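Local coordinates for protein RNA 2',3'-cyclic phosphodiesterase (Deinococcus radiodurans, PDB 5H7E) that belongs to the LigT-like branch of the 2H phosphoesterase clan, enzymes that carry two histidine motifs in a cleft between two lobes, at residues A[24-29]-A[33-38]; A[80-85]-A[90-95]; A[99-104]-A[122-127]. All blocks are in the same frame, centred on the assembly; numbering follows the deposited sequence.

Contact 1: A[24-29]-A[33-38]; sequences EAQAKL and WRAVRP
Gln26 reaches across to the backbone of Val36, and Leu29 lies against Trp33 and Ala35. The amide nitrogen Gln26 NE2 donates to Val36 O at 2.8 Å. The N-H points almost straight at the oxygen, at 169°. It lands on a lone pair, in the plane of the Val36 carbonyl, and that oxygen also lies in the plane of the Gln26 amide. The chain reaches this point with CG anti to the carbonyl carbon and extended beyond it. Gln26 NE2 also lies 3.6 Å from Ala35 CB.

Leu29 splits its two methyl groups between two partners. Leu29 CD1 touches Ala35 CB at 3.7 Å. Leu29 CD2 sits over one face of the Trp33 indole, 4.1 Å from the centroid of the five-membered ring, a CH-pi contact. The leucine and tryptophan side chains cross at about a right angle.

The next shell sets these groups in place. A type I turn from Gln26 to Leu29, with Leu29 N bonded to Gln26 O at 3.0 Å, turns both side chains to the same partner segment. Strand 34-35 is held by backbone bonds from Arg34 to Arg132, and Val36 is bonded in the same way to Leu130. Trp33 also forms a cation-pi contact with Lys133. Gln26 NE2 has a second acceptor, Leu130 O.

The chemistry is thus split. Apolar groups meet at Leu29, Trp33 and Ala35, while one side-chain amide is bonded to a backbone carbonyl, Val36 O. Two carbonyl acceptors for the NH2 group should fix which way round the Gln26 amide is flipped. They tie Gln26 both to segment 33-38 and to strand 127-132.

Contact 2: A[80-85]-A[90-95]; sequences TGYFPN and RVWFVK
Phe93 covers Gly81 and meets Phe83, and this is the tightly packed part of the contact. Gly81 has no side chain, and the Phe93 ring lies over its backbone, with Gly81 CA 4.1 Å from the ring centroid. This is the cross-strand pairing known as aromatic rescue of glycine. Phe93 gets there with CG between its backbone N and carbonyl carbon, chi1 60°. On the same face of the sheet the Phe83 ring tilts 31° against it. Phe93 CE2 stands over the centre of the Phe83 ring, and Phe83 CE2 comes to 3.5 Å from Phe93 CD2.

The backbones pair in antiparallel fashion. Gly81 and Phe93 bond to each other in both directions. At the turn end, Phe83 O accepts two bonds, from Arg90 N at 2.7 Å and from Val91 N at 2.9 Å. Both residues face Phe83, which makes a classic beta bulge.

On the other face the rings overlap less. The Tyr82 ring and the five-membered ring of Trp92 lie at 30° but are slid apart. They touch through Tyr82 CE2 and Trp92 CD1, at 3.4 Å. A water joins the polar ends. It accepts from Trp92 NE1 at 2.9 Å, in the plane of the indole, and bonds to Thr80 OG1 at 2.7 Å. Thr80 OG1 is also bonded to Leu143 N. The water's bond to Tyr82 OH is weak. The solvent side is the bulge end, where exposed Pro84, after a cis peptide bond, and Arg90 make looser contacts. Arg90 NE donates to Lys133 O.

The two strands form the hairpin of 73-83 and 91-97. Strand 127-132 pairs with the far edge of strand 91-97, and His127 meets both phenylalanine rings. On the opposite face, Trp92 packs against segment 24-29.

Contact 3: A[99-104]-A[122-127]; sequences EGLTEL and LAFKAH. With SO4 (sulfate ion), chain D.
The start of helix 101-114 meets the loop that leads into the second HxT motif of the 2H fold, with Leu101 and Thr102 packed on Phe124 and Ala126. Leu101 CD2 touches Ala126 CB at 3.6 Å, and Leu101 CG lies 4.0 Å from Phe124 CZ. Leu101 and Phe124 cross at about a right angle. Thr102 OG1 comes to the edge of the Phe124 ring, in its plane, 3.8 Å from CE2. A water donates to Phe124 O at 3.0 Å and makes a weak bond to Thr102 OG1.

Gly100 is the N-cap of the helix. On the loop side, Ala126 pairs through its backbone with Thr96, and its neighbour His127 points away from the helix. The imidazole is held by His127 ND1, which donates to Lys125 O at 2.7 Å and 173°, nearly along the C=O axis. The other ring nitrogen, His127 NE2, donates to sulfate O2 at 3.0 Å. The sulfate, probably from the crystallisation liquor, is also bonded to Thr44 OG1 and Thr129 OG1. A histidine and threonines gathered round an anion are consistent with the HxT pocket typical of 2H phosphoesterases.

Overall arrangement
The three contacts follow one another along the chain. Contacts 1 and 2 have centres 13 Å apart and touch: Leu29 CD2 lies 3.7 Å from Trp92 CE3, and Trp33 also packs on Trp92. Contacts 2 and 3, 15 Å apart between centres, meet at His127. Phe83 CE2 is 3.7 Å from His127 CE1, and Phe93 CD1 is 3.6 Å from His127 CB. The hairpin of contact 2 therefore flanks the histidine that binds sulfate in contact 3. The side chain of Val91 lies about 5 Å from that same sulfate, which places contact 2 beside the pocket. Contacts 1 and 3 do not touch, their nearest atoms being about 9 Å apart.

Contact 1: A[24-29]-A[33-38]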
loop_
_atom_site.group_PDB
_atom_site.type_symbol
_atom_site.label_atom_id
_atom_site.label_comp_id
_atom_site.label_asym_id
_atom_site.label_seq_id
_atom_site.Cartn_x
_atom_site.Cartn_y
_atom_site.Cartn_z
ATOM N N GLU A 24 0.859 -1.740 -18.221
ATOM C CA GLU A 24 1.161 -2.517 -19.403
ATOM C C GLU A 24 1.188 -4.006 -19.073
ATOM O O GLU A 24 0.758 -4.829 -19.886
ATOM C CB GLU A 24 2.475 -2.059 -20.003
ATOM C CG GLU A 24 2.407 -0.623 -20.497
ATOM C CD GLU A 24 3.697 -0.111 -21.095
ATOM O OE1 GLU A 24 4.026 1.071 -20.861
ATOM O OE2 GLU A 24 4.379 -0.899 -21.791
ATOM N N ALA A 25 1.677 -4.368 -17.888
ATOM C CA ALA A 25 1.634 -5.781 -17.473
ATOM C C ALA A 25 0.207 -6.272 -17.305
ATOM O O ALA A 25 -0.101 -7.435 -17.570
ATOM C CB ALA A 25 2.413 -5.949 -16.178
ATOM N N GLN A 26 -0.701 -5.399 -16.869
ATOM C CA GLN A 26 -2.080 -5.831 -16.711
ATOM C C GLN A 26 -2.775 -6.153 -18.013
ATOM O O GLN A 26 -3.822 -6.789 -17.982
ATOM C CB GLN A 26 -2.899 -4.755 -16.000
ATOM C CG GLN A 26 -2.429 -4.407 -14.637
ATOM C CD GLN A 26 -3.177 -3.160 -14.091
ATOM O OE1 GLN A 26 -3.330 -2.168 -14.802
ATOM N NE2 GLN A 26 -3.636 -3.222 -12.842
ATOM N N ALA A 27 -2.237 -5.725 -19.152
ATOM C CA ALA A 27 -2.858 -6.107 -20.423
ATOM C C ALA A 27 -2.910 -7.622 -20.602
ATOM O O ALA A 27 -3.711 -8.125 -21.406
ATOM C CB ALA A 27 -2.107 -5.478 -21.592
ATOM N N LYS A 28 -2.083 -8.371 -19.871
ATOM C CA LYS A 28 -2.100 -9.829 -19.961
ATOM C C LYS A 28 -3.243 -10.467 -19.181
ATOM O O LYS A 28 -3.536 -11.646 -19.400
ATOM C CB LYS A 28 -0.768 -10.396 -19.475
ATOM C CG LYS A 28 0.406 -9.803 -20.242
ATOM C CD LYS A 28 1.736 -10.041 -19.555
ATOM C CE LYS A 28 2.855 -9.288 -20.276
ATOM N NZ LYS A 28 2.950 -9.703 -21.692
ATOM N N LEU A 29 -3.910 -9.738 -18.293
ATOM C CA LEU A 29 -4.997 -10.339 -17.537
ATOM C C LEU A 29 -6.087 -10.868 -18.459
ATOM O O LEU A 29 -6.409 -10.263 -19.482
ATOM C CB LEU A 29 -5.607 -9.327 -16.583
ATOM C CG LEU A 29 -4.586 -8.871 -15.549
ATOM C CD1 LEU A 29 -5.144 -7.631 -14.843
ATOM C CD2 LEU A 29 -4.302 -9.974 -14.547
ATOM N N TRP A 33 -10.048 -12.025 -13.704
ATOM C CA TRP A 33 -9.166 -11.024 -13.110
ATOM C C TRP A 33 -9.710 -9.618 -13.337
ATOM O O TRP A 33 -10.137 -9.267 -14.443
ATOM C CB TRP A 33 -7.760 -11.119 -13.693
ATOM C CG TRP A 33 -6.917 -12.265 -13.204
ATOM C CD1 TRP A 33 -6.459 -13.316 -13.954
ATOM C CD2 TRP A 33 -6.346 -12.431 -11.892
ATOM N NE1 TRP A 33 -5.677 -14.134 -13.179
ATOM C CE2 TRP A 33 -5.601 -13.632 -11.914
ATOM C CE3 TRP A 33 -6.443 -11.724 -10.693
ATOM C CZ2 TRP A 33 -4.922 -14.116 -10.785
ATOM C CZ3 TRP A 33 -5.745 -12.187 -9.575
ATOM C CH2 TRP A 33 -5.007 -13.403 -9.632
ATOM N N ARG A 34 -9.653 -8.804 -12.284
ATOM C CA ARG A 34 -10.097 -7.415 -12.283
ATOM C C ARG A 34 -8.879 -6.555 -11.985
ATOM O O ARG A 34 -8.336 -6.617 -10.874
ATOM C CB ARG A 34 -11.161 -7.173 -11.218
ATOM C CG ARG A 34 -12.505 -7.920 -11.465
ATOM C CD ARG A 34 -13.431 -7.778 -10.229
ATOM N NE ARG A 34 -13.111 -8.705 -9.121
ATOM C CZ ARG A 34 -12.734 -8.351 -7.885
ATOM N NH1 ARG A 34 -12.486 -9.299 -6.983
ATOM N NH2 ARG A 34 -12.594 -7.068 -7.538
ATOM N N ALA A 35 -8.469 -5.756 -12.965
ATOM C CA ALA A 35 -7.269 -4.946 -12.814
ATOM C C ALA A 35 -7.483 -3.783 -11.864
ATOM O O ALA A 35 -8.539 -3.147 -11.858
ATOM C CB ALA A 35 -6.814 -4.416 -14.174
ATOM N N VAL A 36 -6.466 -3.489 -11.069
ATOM C CA VAL A 36 -6.446 -2.311 -10.200
ATOM C C VAL A 36 -6.175 -1.086 -11.064
ATOM O O VAL A 36 -5.300 -1.118 -11.921
ATOM C CB VAL A 36 -5.377 -2.467 -9.128
ATOM C CG1 VAL A 36 -5.159 -1.176 -8.331
ATOM C CG2 VAL A 36 -5.741 -3.650 -8.174
ATOM N N ARG A 37 -6.942 -0.010 -10.866
ATOM C CA ARG A 37 -6.694 1.177 -11.682
ATOM C C ARG A 37 -5.380 1.809 -11.250
ATOM O O ARG A 37 -5.026 1.785 -10.084
ATOM C CB ARG A 37 -7.820 2.215 -11.508
ATOM C CG ARG A 37 -9.173 1.746 -12.015
ATOM C CD ARG A 37 -10.255 2.816 -11.926
ATOM N NE ARG A 37 -10.219 3.502 -10.645
ATOM C CZ ARG A 37 -11.084 3.311 -9.641
ATOM N NH1 ARG A 37 -10.953 4.007 -8.510
ATOM N NH2 ARG A 37 -12.063 2.413 -9.740
ATOM N N PRO A 38 -4.636 2.404 -12.185
ATOM C CA PRO A 38 -3.393 3.071 -11.779
ATOM C C PRO A 38 -3.582 4.046 -10.624
ATOM O O PRO A 38 -2.716 4.134 -9.743
ATOM C CB PRO A 38 -2.954 3.771 -13.071
ATOM C CG PRO A 38 -3.482 2.826 -14.166
ATOM C CD PRO A 38 -4.819 2.333 -13.653
#

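Contact 2: A[80-85]-A[90-95]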
loop_
_atom_site.group_PDB
_atom_site.type_symbol
_atom_site.label_atom_id
_atom_site.label_comp_id
_atom_site.label_asym_id
_atom_site.label_seq_id
_atom_site.Cartn_x
_atom_site.Cartn_y
_atom_site.Cartn_z
ATOM N N THR A 80 6.703 -10.625 -9.911
ATOM C CA THR A 80 5.299 -10.781 -9.557
ATOM C C THR A 80 5.092 -12.003 -8.662
ATOM O O THR A 80 5.935 -12.909 -8.569
ATOM C CB THR A 80 4.453 -10.870 -10.817
ATOM O OG1 THR A 80 4.995 -11.922 -11.679
ATOM C CG2 THR A 80 4.405 -9.514 -11.546
ATOM N N GLY A 81 3.921 -12.055 -8.031
ATOM C CA GLY A 81 3.528 -13.197 -7.216
ATOM C C GLY A 81 2.040 -13.165 -6.925
ATOM O O GLY A 81 1.320 -12.267 -7.381
ATOM N N TYR A 82 1.565 -14.172 -6.164
ATOM C CA TYR A 82 0.140 -14.327 -5.857
ATOM C C TYR A 82 -0.141 -14.433 -4.362
ATOM O O TYR A 82 0.659 -14.989 -3.607
ATOM C CB TYR A 82 -0.431 -15.589 -6.532
ATOM C CG TYR A 82 -0.279 -15.549 -8.019
ATOM C CD1 TYR A 82 0.868 -16.066 -8.635
ATOM C CD2 TYR A 82 -1.263 -14.973 -8.832
ATOM C CE1 TYR A 82 1.021 -16.030 -10.006
ATOM C CE2 TYR A 82 -1.122 -14.935 -10.211
ATOM C CZ TYR A 82 0.030 -15.472 -10.792
ATOM O OH TYR A 82 0.197 -15.442 -12.155
ATOM N N PHE A 83 -1.304 -13.928 -3.943
ATOM C CA PHE A 83 -1.892 -14.280 -2.631
ATOM C C PHE A 83 -3.202 -15.011 -2.889
ATOM O O PHE A 83 -3.967 -14.624 -3.764
ATOM C CB PHE A 83 -2.190 -13.060 -1.748
ATOM C CG PHE A 83 -0.972 -12.271 -1.285
ATOM C CD1 PHE A 83 0.125 -12.900 -0.693
ATOM C CD2 PHE A 83 -0.943 -10.872 -1.416
ATOM C CE1 PHE A 83 1.242 -12.164 -0.265
ATOM C CE2 PHE A 83 0.160 -10.123 -0.992
ATOM C CZ PHE A 83 1.260 -10.768 -0.413
ATOM N N PRO A 84 -3.488 -16.094 -2.137
ATOM C CA PRO A 84 -2.609 -16.664 -1.132
ATOM C C PRO A 84 -1.572 -17.533 -1.818
ATOM O O PRO A 84 -1.708 -17.860 -3.004
ATOM C CB PRO A 84 -3.571 -17.477 -0.253
ATOM C CG PRO A 84 -4.607 -17.995 -1.226
ATOM C CD PRO A 84 -4.746 -16.844 -2.272
ATOM N N ASN A 85 -0.525 -17.891 -1.083
ATOM C CA ASN A 85 0.442 -18.846 -1.607
ATOM C C ASN A 85 -0.235 -20.138 -2.066
ATOM O O ASN A 85 0.156 -20.724 -3.081
ATOM C CB ASN A 85 1.487 -19.134 -0.532
ATOM C CG ASN A 85 2.828 -19.447 -1.110
ATOM O OD1 ASN A 85 3.491 -18.573 -1.678
ATOM N ND2 ASN A 85 3.248 -20.698 -0.979
ATOM N N ARG A 90 -6.114 -15.182 -5.300
ATOM C CA ARG A 90 -7.119 -14.142 -5.250
ATOM C C ARG A 90 -6.515 -12.780 -5.623
ATOM O O ARG A 90 -7.225 -11.870 -6.000
ATOM C CB ARG A 90 -7.723 -14.060 -3.855
ATOM C CG ARG A 90 -8.442 -15.320 -3.414
ATOM C CD ARG A 90 -9.614 -15.630 -4.326
ATOM N NE ARG A 90 -10.615 -14.576 -4.267
ATOM C CZ ARG A 90 -11.474 -14.424 -3.267
ATOM N NH1 ARG A 90 -11.458 -15.263 -2.246
ATOM N NH2 ARG A 90 -12.345 -13.431 -3.288
ATOM N N VAL A 91 -5.199 -12.657 -5.474
ATOM C CA VAL A 91 -4.477 -11.422 -5.748
ATOM C C VAL A 91 -3.201 -11.628 -6.570
ATOM O O VAL A 91 -2.463 -12.557 -6.320
ATOM C CB VAL A 91 -4.022 -10.762 -4.424
ATOM C CG1 VAL A 91 -3.328 -9.446 -4.681
ATOM C CG2 VAL A 91 -5.162 -10.574 -3.439
ATOM N N TRP A 92 -2.961 -10.757 -7.549
ATOM C CA TRP A 92 -1.737 -10.762 -8.331
ATOM C C TRP A 92 -1.043 -9.464 -7.955
ATOM O O TRP A 92 -1.669 -8.428 -7.946
ATOM C CB TRP A 92 -2.067 -10.750 -9.810
ATOM C CG TRP A 92 -0.896 -10.915 -10.724
ATOM C CD1 TRP A 92 0.103 -11.820 -10.610
ATOM C CD2 TRP A 92 -0.634 -10.181 -11.920
ATOM N NE1 TRP A 92 0.980 -11.693 -11.647
ATOM C CE2 TRP A 92 0.548 -10.691 -12.469
ATOM C CE3 TRP A 92 -1.283 -9.140 -12.579
ATOM C CZ2 TRP A 92 1.093 -10.196 -13.635
ATOM C CZ3 TRP A 92 -0.740 -8.653 -13.732
ATOM C CH2 TRP A 92 0.436 -9.180 -14.251
ATOM N N PHE A 93 0.240 -9.520 -7.628
ATOM C CA PHE A 93 0.925 -8.311 -7.185
ATOM C C PHE A 93 2.356 -8.305 -7.714
ATOM O O PHE A 93 2.848 -9.304 -8.245
ATOM C CB PHE A 93 0.979 -8.236 -5.614
ATOM C CG PHE A 93 1.718 -9.407 -4.982
ATOM C CD1 PHE A 93 3.095 -9.402 -4.932
ATOM C CD2 PHE A 93 1.016 -10.455 -4.414
ATOM C CE1 PHE A 93 3.792 -10.463 -4.354
ATOM C CE2 PHE A 93 1.716 -11.539 -3.866
ATOM C CZ PHE A 93 3.091 -11.514 -3.842
ATOM N N VAL A 94 2.981 -7.130 -7.640
ATOM C CA VAL A 94 4.434 -7.007 -7.865
ATOM C C VAL A 94 5.093 -6.704 -6.527
ATOM O O VAL A 94 4.616 -5.853 -5.769
ATOM C CB VAL A 94 4.779 -5.948 -8.919
ATOM C CG1 VAL A 94 4.203 -4.534 -8.588
ATOM C CG2 VAL A 94 6.290 -5.849 -9.138
ATOM N N LYS A 95 6.170 -7.442 -6.220
ATOM C CA LYS A 95 6.917 -7.194 -4.991
ATOM C C LYS A 95 7.703 -5.893 -5.106
ATOM O O LYS A 95 8.232 -5.567 -6.166
ATOM C CB LYS A 95 7.864 -8.358 -4.757
ATOM C CG LYS A 95 8.799 -8.156 -3.560
ATOM C CD LYS A 95 9.659 -9.457 -3.420
ATOM C CE LYS A 95 10.603 -9.396 -2.254
ATOM N NZ LYS A 95 11.354 -8.130 -2.304
HETATM O O HOH W 1 3.053 -13.528 -12.532
#

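Contact 3: A[99-104]-A[122-127]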
loop_
_atom_site.group_PDB
_atom_site.type_symbol
_atom_site.label_atom_id
_atom_site.label_comp_id
_atom_site.label_asym_id
_atom_site.label_seq_id
_atom_site.Cartn_x
_atom_site.Cartn_y
_atom_site.Cartn_z
ATOM N N GLU A 99 15.327 -0.192 1.188
ATOM C CA GLU A 99 15.959 -0.104 2.511
ATOM C C GLU A 99 15.092 0.730 3.451
ATOM O O GLU A 99 14.694 1.851 3.126
ATOM C CB GLU A 99 17.347 0.541 2.371
ATOM C CG GLU A 99 18.123 0.550 3.702
ATOM C CD GLU A 99 19.414 1.334 3.669
ATOM O OE1 GLU A 99 19.708 2.022 2.654
ATOM O OE2 GLU A 99 20.159 1.252 4.678
ATOM N N GLY A 100 14.810 0.201 4.632
ATOM C CA GLY A 100 14.014 0.961 5.589
ATOM C C GLY A 100 12.532 0.676 5.558
ATOM O O GLY A 100 11.830 1.041 6.528
ATOM N N LEU A 101 12.033 0.037 4.499
ATOM C CA LEU A 101 10.568 -0.035 4.333
ATOM C C LEU A 101 9.937 -1.004 5.338
ATOM O O LEU A 101 8.889 -0.693 5.925
ATOM C CB LEU A 101 10.221 -0.411 2.910
ATOM C CG LEU A 101 8.700 -0.542 2.639
ATOM C CD1 LEU A 101 7.958 0.781 2.880
ATOM C CD2 LEU A 101 8.590 -0.913 1.207
ATOM N N THR A 102 10.512 -2.202 5.518
ATOM C CA THR A 102 10.007 -3.092 6.565
ATOM C C THR A 102 10.083 -2.445 7.944
ATOM O O THR A 102 9.126 -2.528 8.721
ATOM C CB THR A 102 10.737 -4.417 6.575
ATOM O OG1 THR A 102 10.474 -5.054 5.311
ATOM C CG2 THR A 102 10.234 -5.299 7.753
ATOM N N GLU A 103 11.205 -1.799 8.266
ATOM C CA GLU A 103 11.340 -1.147 9.559
ATOM C C GLU A 103 10.277 -0.070 9.738
ATOM O O GLU A 103 9.671 0.030 10.797
ATOM C CB GLU A 103 12.761 -0.551 9.666
ATOM C CG GLU A 103 12.998 0.649 10.546
ATOM C CD GLU A 103 14.439 1.258 10.372
ATOM O OE1 GLU A 103 15.265 0.726 9.620
ATOM O OE2 GLU A 103 14.742 2.276 10.998
ATOM N N LEU A 104 10.013 0.702 8.705
ATOM C CA LEU A 104 8.960 1.728 8.805
ATOM C C LEU A 104 7.599 1.093 9.030
ATOM O O LEU A 104 6.834 1.521 9.901
ATOM C CB LEU A 104 8.946 2.586 7.546
ATOM C CG LEU A 104 7.824 3.657 7.492
ATOM C CD1 LEU A 104 7.995 4.666 8.625
ATOM C CD2 LEU A 104 7.991 4.361 6.136
ATOM N N LEU A 122 -1.971 -8.473 7.649
ATOM C CA LEU A 122 -1.235 -9.736 7.606
ATOM C C LEU A 122 0.267 -9.438 7.753
ATOM O O LEU A 122 0.696 -8.275 7.802
ATOM C CB LEU A 122 -1.532 -10.491 6.309
ATOM C CG LEU A 122 -3.011 -10.797 6.021
ATOM C CD1 LEU A 122 -3.169 -11.476 4.664
ATOM C CD2 LEU A 122 -3.602 -11.661 7.119
ATOM N N ALA A 123 1.094 -10.483 7.819
ATOM C CA ALA A 123 2.542 -10.286 7.855
ATOM C C ALA A 123 2.959 -9.354 6.739
ATOM O O ALA A 123 2.458 -9.460 5.623
ATOM C CB ALA A 123 3.260 -11.644 7.704
ATOM N N PHE A 124 3.846 -8.395 7.044
ATOM C CA PHE A 124 4.195 -7.372 6.060
ATOM C C PHE A 124 5.036 -7.972 4.942
ATOM O O PHE A 124 6.065 -8.602 5.202
ATOM C CB PHE A 124 4.964 -6.220 6.696
ATOM C CG PHE A 124 5.297 -5.139 5.720
ATOM C CD1 PHE A 124 4.294 -4.377 5.161
ATOM C CD2 PHE A 124 6.607 -4.898 5.365
ATOM C CE1 PHE A 124 4.570 -3.387 4.256
ATOM C CE2 PHE A 124 6.916 -3.885 4.486
ATOM C CZ PHE A 124 5.891 -3.153 3.890
ATOM N N LYS A 125 4.596 -7.756 3.709
ATOM C CA LYS A 125 5.294 -8.208 2.504
ATOM C C LYS A 125 5.020 -7.103 1.504
ATOM O O LYS A 125 3.934 -7.081 0.911
ATOM C CB LYS A 125 4.748 -9.535 1.984
ATOM C CG LYS A 125 4.771 -10.678 2.972
ATOM C CD LYS A 125 6.140 -11.215 3.232
ATOM C CE LYS A 125 6.059 -12.269 4.357
ATOM N NZ LYS A 125 4.933 -13.234 4.111
ATOM N N ALA A 126 5.969 -6.190 1.330
ATOM C CA ALA A 126 5.689 -4.992 0.554
ATOM C C ALA A 126 5.378 -5.345 -0.895
ATOM O O ALA A 126 6.116 -6.100 -1.543
ATOM C CB ALA A 126 6.901 -4.068 0.575
ATOM N N HIS A 127 4.285 -4.791 -1.408
ATOM C CA HIS A 127 3.880 -5.109 -2.776
ATOM C C HIS A 127 2.956 -4.013 -3.271
ATOM O O HIS A 127 2.397 -3.224 -2.485
ATOM C CB HIS A 127 3.126 -6.446 -2.855
ATOM C CG HIS A 127 1.830 -6.431 -2.089
ATOM N ND1 HIS A 127 1.793 -6.577 -0.711
ATOM C CD2 HIS A 127 0.542 -6.298 -2.493
ATOM C CE1 HIS A 127 0.523 -6.542 -0.307
ATOM N NE2 HIS A 127 -0.254 -6.377 -1.365
HETATM S S SO4 D . -3.359 -4.229 -0.720
HETATM O O1 SO4 D . -4.682 -4.134 -0.146
HETATM O O2 SO4 D . -3.123 -5.646 -1.055
HETATM O O3 SO4 D . -3.378 -3.324 -1.861
HETATM O O4 SO4 D . -2.348 -3.826 0.191
HETATM O O HOH W 2 8.932 -7.999 4.601
#